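Long-range contact in SmhA (Serratia marcescens, PDB 7A27), which is one component of the tripartite alpha-pore-forming toxin Smh, here in its soluble form, probably before pore assembly: residues Phe86-Tyr97 and Lys332-Gln343. Sequence-based numbering, arbitrary orientation.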
ATOM      1  N   PHE A  86     -13.272   0.509 -17.788  1.00 65.49           N
ATOM      2  CA  PHE A  86     -14.371  -0.479 -17.812  1.00 65.21           C
ATOM      3  C   PHE A  86     -15.682   0.227 -17.443  1.00 67.74           C
ATOM      4  O   PHE A  86     -16.703  -0.028 -18.100  1.00 69.91           O
ATOM      5  CB  PHE A  86     -14.092  -1.664 -16.892  1.00 63.28           C
ATOM      6  CG  PHE A  86     -14.929  -2.882 -17.201  1.00 62.79           C
ATOM      7  CD1 PHE A  86     -16.227  -2.985 -16.746  1.00 62.97           C
ATOM      8  CD2 PHE A  86     -14.425  -3.924 -17.962  1.00 62.82           C
ATOM      9  CE1 PHE A  86     -17.007  -4.095 -17.040  1.00 62.97           C
ATOM     10  CE2 PHE A  86     -15.207  -5.031 -18.254  1.00 63.34           C
ATOM     11  CZ  PHE A  86     -16.501  -5.112 -17.790  1.00 63.28           C
ATOM     12  N   ALA A  87     -15.678   1.098 -16.433  1.00 67.39           N
ATOM     13  CA  ALA A  87     -16.889   1.843 -16.035  1.00 68.53           C
ATOM     14  C   ALA A  87     -17.414   2.614 -17.238  1.00 69.62           C
ATOM     15  O   ALA A  87     -18.641   2.523 -17.515  1.00 70.45           O
ATOM     16  CB  ALA A  87     -16.612   2.766 -14.882  1.00 69.90           C
ATOM     17  N   ALA A  88     -16.513   3.318 -17.929  1.00 70.21           N
ATOM     18  CA  ALA A  88     -16.845   4.135 -19.116  1.00 72.43           C
ATOM     19  C   ALA A  88     -17.540   3.260 -20.161  1.00 72.31           C
ATOM     20  O   ALA A  88     -18.537   3.706 -20.735  1.00 73.37           O
ATOM     21  CB  ALA A  88     -15.609   4.786 -19.670  1.00 73.26           C
ATOM     22  N   LEU A  89     -17.041   2.047 -20.375  1.00 71.73           N
ATOM     23  CA  LEU A  89     -17.610   1.097 -21.368  1.00 73.82           C
ATOM     24  C   LEU A  89     -19.029   0.681 -20.945  1.00 74.90           C
ATOM     25  O   LEU A  89     -19.899   0.583 -21.826  1.00 75.47           O
ATOM     26  CB  LEU A  89     -16.692  -0.123 -21.534  1.00 72.59           C
ATOM     27  CG  LEU A  89     -15.313   0.139 -22.143  1.00 72.55           C
ATOM     28  CD1 LEU A  89     -14.564  -1.168 -22.307  1.00 71.94           C
ATOM     29  CD2 LEU A  89     -15.389   0.860 -23.480  1.00 74.34           C
ATOM     30  N   VAL A  90     -19.272   0.465 -19.653  1.00 74.36           N
ATOM     31  CA  VAL A  90     -20.616   0.064 -19.150  1.00 74.38           C
ATOM     32  C   VAL A  90     -21.615   1.206 -19.425  1.00 77.51           C
ATOM     33  O   VAL A  90     -22.739   0.909 -19.885  1.00 77.94           O
ATOM     34  CB  VAL A  90     -20.545  -0.383 -17.685  1.00 72.63           C
ATOM     35  CG1 VAL A  90     -21.925  -0.698 -17.133  1.00 73.51           C
ATOM     36  CG2 VAL A  90     -19.641  -1.605 -17.550  1.00 70.68           C
ATOM     37  N   ASN A  91     -21.225   2.466 -19.216  1.00 79.33           N
ATOM     38  CA  ASN A  91     -22.073   3.645 -19.554  1.00 82.12           C
ATOM     39  C   ASN A  91     -22.545   3.568 -21.014  1.00 81.41           C
ATOM     40  O   ASN A  91     -23.720   3.888 -21.288  1.00 82.39           O
ATOM     41  CB  ASN A  91     -21.337   4.978 -19.430  1.00 84.55           C
ATOM     42  CG  ASN A  91     -21.349   5.534 -18.035  1.00 85.68           C
ATOM     43  OD1 ASN A  91     -21.562   4.790 -17.059  1.00 85.48           O
ATOM     44  ND2 ASN A  91     -21.098   6.830 -17.969  1.00 87.17           N
ATOM     45  N   ALA A  92     -21.639   3.205 -21.913  1.00 78.69           N
ATOM     46  CA  ALA A  92     -21.919   3.082 -23.352  1.00 80.81           C
ATOM     47  C   ALA A  92     -23.077   2.106 -23.564  1.00 80.48           C
ATOM     48  O   ALA A  92     -23.979   2.427 -24.379  1.00 79.97           O
ATOM     49  CB  ALA A  92     -20.680   2.618 -24.062  1.00 81.27           C
ATOM     50  N   VAL A  93     -23.041   0.962 -22.866  1.00 78.99           N
ATOM     51  CA  VAL A  93     -24.104  -0.085 -22.940  1.00 79.34           C
ATOM     52  C   VAL A  93     -25.412   0.554 -22.475  1.00 81.21           C
ATOM     53  O   VAL A  93     -26.470   0.308 -23.095  1.00 80.28           O
ATOM     54  CB  VAL A  93     -23.782  -1.334 -22.101  1.00 77.08           C
ATOM     55  CG1 VAL A  93     -24.878  -2.372 -22.221  1.00 77.50           C
ATOM     56  CG2 VAL A  93     -22.459  -1.962 -22.490  1.00 76.77           C
ATOM     57  N   ASN A  94     -25.336   1.357 -21.419  1.00 82.92           N
ATOM     58  CA  ASN A  94     -26.516   2.065 -20.880  1.00 86.12           C
ATOM     59  C   ASN A  94     -27.114   2.912 -22.000  1.00 90.09           C
ATOM     60  O   ASN A  94     -28.298   2.708 -22.311  1.00 91.02           O
ATOM     61  CB  ASN A  94     -26.159   2.917 -19.669  1.00 86.44           C
ATOM     62  CG  ASN A  94     -27.338   3.090 -18.756  1.00 89.07           C
ATOM     63  OD1 ASN A  94     -28.152   2.177 -18.627  1.00 91.85           O
ATOM     64  ND2 ASN A  94     -27.411   4.239 -18.111  1.00 91.48           N
ATOM     65  N   ALA A  95     -26.292   3.779 -22.609  1.00 92.40           N
ATOM     66  CA  ALA A  95     -26.670   4.724 -23.691  1.00 95.23           C
ATOM     67  C   ALA A  95     -27.292   3.974 -24.887  1.00 95.92           C
ATOM     68  O   ALA A  95     -28.243   4.503 -25.493  1.00 95.49           O
ATOM     69  CB  ALA A  95     -25.465   5.543 -24.086  1.00 95.05           C
ATOM     70  N   LEU A  96     -26.776   2.784 -25.203  1.00 95.16           N
ATOM     71  CA  LEU A  96     -27.276   1.921 -26.310  1.00 97.07           C
ATOM     72  C   LEU A  96     -28.746   1.560 -26.064  1.00 98.26           C
ATOM     73  O   LEU A  96     -29.478   1.374 -27.038  1.00 98.29           O
ATOM     74  CB  LEU A  96     -26.402   0.660 -26.401  1.00 96.12           C
ATOM     75  CG  LEU A  96     -26.906  -0.438 -27.348  1.00 97.38           C
ATOM     76  CD1 LEU A  96     -27.070   0.099 -28.765  1.00 99.77           C
ATOM     77  CD2 LEU A  96     -26.010  -1.680 -27.337  1.00 95.84           C
ATOM     78  N   TYR A  97     -29.172   1.445 -24.801  1.00 99.49           N
ATOM     79  CA  TYR A  97     -30.559   1.058 -24.420  1.00100.72           C
ATOM     80  C   TYR A  97     -31.479   2.299 -24.366  1.00104.37           C
ATOM     81  O   TYR A  97     -32.347   2.422 -23.463  1.00102.89           O
ATOM     82  CB  TYR A  97     -30.539   0.166 -23.174  1.00 97.63           C
ATOM     83  CG  TYR A  97     -30.499  -1.314 -23.472  1.00 94.09           C
ATOM     84  CD1 TYR A  97     -31.674  -2.029 -23.650  1.00 94.07           C
ATOM     85  CD2 TYR A  97     -29.305  -2.010 -23.566  1.00 90.68           C
ATOM     86  CE1 TYR A  97     -31.669  -3.393 -23.902  1.00 92.41           C
ATOM     87  CE2 TYR A  97     -29.282  -3.371 -23.821  1.00 89.87           C
ATOM     88  CZ  TYR A  97     -30.466  -4.068 -23.997  1.00 90.99           C
ATOM     89  OH  TYR A  97     -30.446  -5.418 -24.229  1.00 90.45           O
ATOM     90  N   LYS A 332     -33.094  -3.020 -19.798  1.00 87.63           N
ATOM     91  CA  LYS A 332     -32.672  -1.597 -19.697  1.00 89.09           C
ATOM     92  C   LYS A 332     -32.453  -1.260 -18.212  1.00 89.33           C
ATOM     93  O   LYS A 332     -31.451  -0.569 -17.882  1.00 87.25           O
ATOM     94  CB  LYS A 332     -33.707  -0.650 -20.314  1.00 91.66           C
ATOM     95  CG  LYS A 332     -33.415   0.812 -19.993  1.00 93.31           C
ATOM     96  CD  LYS A 332     -34.122   1.898 -20.737  1.00 95.91           C
ATOM     97  CE  LYS A 332     -33.594   3.224 -20.232  1.00 96.79           C
ATOM     98  NZ  LYS A 332     -33.857   4.324 -21.182  1.00 99.82           N
ATOM     99  N   GLN A 333     -33.391  -1.721 -17.379  1.00 91.16           N
ATOM    100  CA  GLN A 333     -33.442  -1.540 -15.906  1.00 91.73           C
ATOM    101  C   GLN A 333     -32.231  -2.243 -15.257  1.00 86.99           C
ATOM    102  O   GLN A 333     -31.514  -1.575 -14.479  1.00 84.32           O
ATOM    103  CB  GLN A 333     -34.820  -2.029 -15.430  1.00 97.58           C
ATOM    104  CG  GLN A 333     -34.930  -2.334 -13.937  1.00100.38           C
ATOM    105  CD  GLN A 333     -34.607  -1.125 -13.093  1.00103.62           C
ATOM    106  OE1 GLN A 333     -34.654   0.011 -13.570  1.00106.81           O
ATOM    107  NE2 GLN A 333     -34.277  -1.367 -11.831  1.00103.76           N
ATOM    108  N   ILE A 334     -31.985  -3.516 -15.594  1.00 83.79           N
ATOM    109  CA  ILE A 334     -30.857  -4.329 -15.044  1.00 81.13           C
ATOM    110  C   ILE A 334     -29.538  -3.616 -15.395  1.00 80.71           C
ATOM    111  O   ILE A 334     -28.645  -3.540 -14.514  1.00 78.21           O
ATOM    112  CB  ILE A 334     -30.841  -5.790 -15.558  1.00 79.61           C
ATOM    113  CG1 ILE A 334     -32.128  -6.594 -15.357  1.00 80.51           C
ATOM    114  CG2 ILE A 334     -29.659  -6.524 -14.956  1.00 77.73           C
ATOM    115  CD1 ILE A 334     -32.395  -7.142 -13.980  1.00 81.07           C
ATOM    116  N   ILE A 335     -29.414  -3.098 -16.624  1.00 81.50           N
ATOM    117  CA  ILE A 335     -28.181  -2.410 -17.121  1.00 80.31           C
ATOM    118  C   ILE A 335     -28.030  -1.030 -16.459  1.00 79.75           C
ATOM    119  O   ILE A 335     -26.904  -0.726 -15.982  1.00 78.34           O
ATOM    120  CB  ILE A 335     -28.172  -2.338 -18.658  1.00 81.75           C
ATOM    121  CG1 ILE A 335     -27.988  -3.727 -19.264  1.00 81.85           C
ATOM    122  CG2 ILE A 335     -27.099  -1.384 -19.148  1.00 81.59           C
ATOM    123  CD1 ILE A 335     -28.179  -3.763 -20.766  1.00 83.50           C
ATOM    124  N   SER A 336     -29.098  -0.226 -16.415  1.00 80.27           N
ATOM    125  CA  SER A 336     -29.060   1.130 -15.806  1.00 80.81           C
ATOM    126  C   SER A 336     -28.586   1.044 -14.348  1.00 78.23           C
ATOM    127  O   SER A 336     -27.823   1.932 -13.942  1.00 76.56           O
ATOM    128  CB  SER A 336     -30.385   1.841 -15.914  1.00 83.62           C
ATOM    129  OG  SER A 336     -31.133   1.755 -14.709  1.00 85.86           O
ATOM    130  N   LEU A 337     -29.036   0.029 -13.603  1.00 77.69           N
ATOM    131  CA  LEU A 337     -28.690  -0.181 -12.167  1.00 77.93           C
ATOM    132  C   LEU A 337     -27.202  -0.520 -12.028  1.00 74.64           C
ATOM    133  O   LEU A 337     -26.534   0.019 -11.118  1.00 71.80           O
ATOM    134  CB  LEU A 337     -29.509  -1.330 -11.546  1.00 79.32           C
ATOM    135  CG  LEU A 337     -30.869  -1.062 -10.905  1.00 82.51           C
ATOM    136  CD1 LEU A 337     -31.081  -2.073  -9.775  1.00 82.21           C
ATOM    137  CD2 LEU A 337     -31.003   0.368 -10.376  1.00 84.41           C
ATOM    138  N   ASN A 338     -26.715  -1.425 -12.876  1.00 73.39           N
ATOM    139  CA  ASN A 338     -25.309  -1.888 -12.833  1.00 72.22           C
ATOM    140  C   ASN A 338     -24.394  -0.736 -13.280  1.00 72.91           C
ATOM    141  O   ASN A 338     -23.266  -0.663 -12.766  1.00 71.89           O
ATOM    142  CB  ASN A 338     -25.189  -3.225 -13.550  1.00 70.78           C
ATOM    143  CG  ASN A 338     -25.711  -4.364 -12.696  1.00 70.08           C
ATOM    144  OD1 ASN A 338     -25.229  -4.574 -11.582  1.00 70.26           O
ATOM    145  ND2 ASN A 338     -26.667  -5.123 -13.209  1.00 69.29           N
ATOM    146  N   ALA A 339     -24.874   0.179 -14.126  1.00 74.32           N
ATOM    147  CA  ALA A 339     -24.109   1.376 -14.549  1.00 74.76           C
ATOM    148  C   ALA A 339     -23.817   2.254 -13.333  1.00 74.62           C
ATOM    149  O   ALA A 339     -22.650   2.650 -13.160  1.00 73.03           O
ATOM    150  CB  ALA A 339     -24.864   2.143 -15.599  1.00 77.11           C
ATOM    151  N   GLU A 340     -24.845   2.539 -12.526  1.00 77.36           N
ATOM    152  CA  GLU A 340     -24.737   3.372 -11.294  1.00 78.62           C
ATOM    153  C   GLU A 340     -23.647   2.778 -10.400  1.00 74.64           C
ATOM    154  O   GLU A 340     -22.870   3.558  -9.833  1.00 74.23           O
ATOM    155  CB  GLU A 340     -26.062   3.464 -10.529  1.00 81.94           C
ATOM    156  CG  GLU A 340     -27.111   4.308 -11.252  1.00 87.41           C
ATOM    157  CD  GLU A 340     -28.536   4.318 -10.695  1.00 91.68           C
ATOM    158  OE1 GLU A 340     -29.495   4.521 -11.514  1.00 93.24           O
ATOM    159  OE2 GLU A 340     -28.705   4.146  -9.444  1.00 92.22           O
ATOM    160  N   LYS A 341     -23.621   1.450 -10.269  1.00 72.30           N
ATOM    161  CA  LYS A 341     -22.635   0.717  -9.428  1.00 71.29           C
ATOM    162  C   LYS A 341     -21.224   0.996  -9.953  1.00 70.66           C
ATOM    163  O   LYS A 341     -20.339   1.259  -9.123  1.00 69.21           O
ATOM    164  CB  LYS A 341     -22.879  -0.795  -9.402  1.00 70.72           C
ATOM    165  CG  LYS A 341     -24.154  -1.232  -8.700  1.00 72.88           C
ATOM    166  CD  LYS A 341     -24.429  -2.715  -8.808  1.00 73.03           C
ATOM    167  CE  LYS A 341     -25.806  -3.104  -8.312  1.00 75.85           C
ATOM    168  NZ  LYS A 341     -26.110  -4.528  -8.605  1.00 76.38           N
ATOM    169  N   TRP A 342     -21.027   0.954 -11.278  1.00 70.49           N
ATOM    170  CA  TRP A 342     -19.706   1.206 -11.903  1.00 69.34           C
ATOM    171  C   TRP A 342     -19.329   2.691 -11.761  1.00 72.87           C
ATOM    172  O   TRP A 342     -18.123   2.950 -11.539  1.00 73.80           O
ATOM    173  CB  TRP A 342     -19.673   0.718 -13.350  1.00 67.86           C
ATOM    174  CG  TRP A 342     -19.524  -0.765 -13.488  1.00 65.40           C
ATOM    175  CD1 TRP A 342     -20.513  -1.690 -13.677  1.00 65.85           C
ATOM    176  CD2 TRP A 342     -18.302  -1.513 -13.454  1.00 62.62           C
ATOM    177  NE1 TRP A 342     -19.990  -2.951 -13.755  1.00 62.99           N
ATOM    178  CE2 TRP A 342     -18.637  -2.872 -13.619  1.00 61.84           C
ATOM    179  CE3 TRP A 342     -16.960  -1.170 -13.286  1.00 62.31           C
ATOM    180  CZ2 TRP A 342     -17.680  -3.881 -13.622  1.00 61.10           C
ATOM    181  CZ3 TRP A 342     -16.012  -2.169 -13.290  1.00 61.19           C
ATOM    182  CH2 TRP A 342     -16.367  -3.504 -13.464  1.00 60.53           C
ATOM    183  N   GLN A 343     -20.291   3.622 -11.841  1.00 75.92           N
ATOM    184  CA  GLN A 343     -20.006   5.074 -11.677  1.00 79.21           C
ATOM    185  C   GLN A 343     -19.501   5.344 -10.260  1.00 79.17           C
ATOM    186  O   GLN A 343     -18.525   6.111 -10.126  1.00 78.69           O
ATOM    187  CB  GLN A 343     -21.214   5.951 -12.023  1.00 82.52           C
ATOM    188  CG  GLN A 343     -21.357   6.110 -13.527  1.00 85.96           C
ATOM    189  CD  GLN A 343     -20.010   6.486 -14.109  1.00 86.22           C
ATOM    190  OE1 GLN A 343     -19.400   7.452 -13.652  1.00 88.35           O
ATOM    191  NE2 GLN A 343     -19.523   5.712 -15.081  1.00 84.18           N
TER
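Residues 86-96, the end of helix 48-96, and residues 332-343, within helix 325-358, run antiparallel, their axes 157° apart in direction and 9.0 Å at closest approach, with Ala-87 set opposite Trp-342 and Tyr-97 opposite Lys-332. One face of the Trp-342 indole takes two partners from the first helix. The CG2 methyl of Val-90 lies 4.0 Å from the centroid of the five-membered ring and only 9° off its normal, a CH-pi contact, while the Phe-86 ring meets the six-membered ring obliquely. The indole NE1 is hydrogen-bonded to Leu-9 O of the N-terminal segment, which probably limits the ring's rotation. Midway, Asn-94 enters as a knob into the hole formed by Lys-332, Ile-335, Ser-336 and Ala-339. Its CG, anti to the backbone N, directs the amide among these four residues, with OD1 against the Ser-336 backbone. Such packing joins helices 48-96 and 325-358 of the elongated, mostly helical bundle of this alpha-pore-forming toxin subunit, with helix 301-321 contributing Tyr-312 against both Val-90 and Trp-342. Toward the end of helix 48-96, Ile-335 CD1 meets the Tyr-97 ring obliquely at CE2 and CD2 and lies 3.9 Å from Val-93 CG1. Polar contacts lie at the margins. Gln-343, its chain bent at chi2, gives NE2 to Asn-91 OD1 at 3.0 Å, but the donor stands above the carbonyl plane and the N-H...O angle is 131°. The extended Lys-332 chain passes alongside Tyr-97, and its NZ makes a weak hydrogen bond of 3.3 Å to Tyr-97 O.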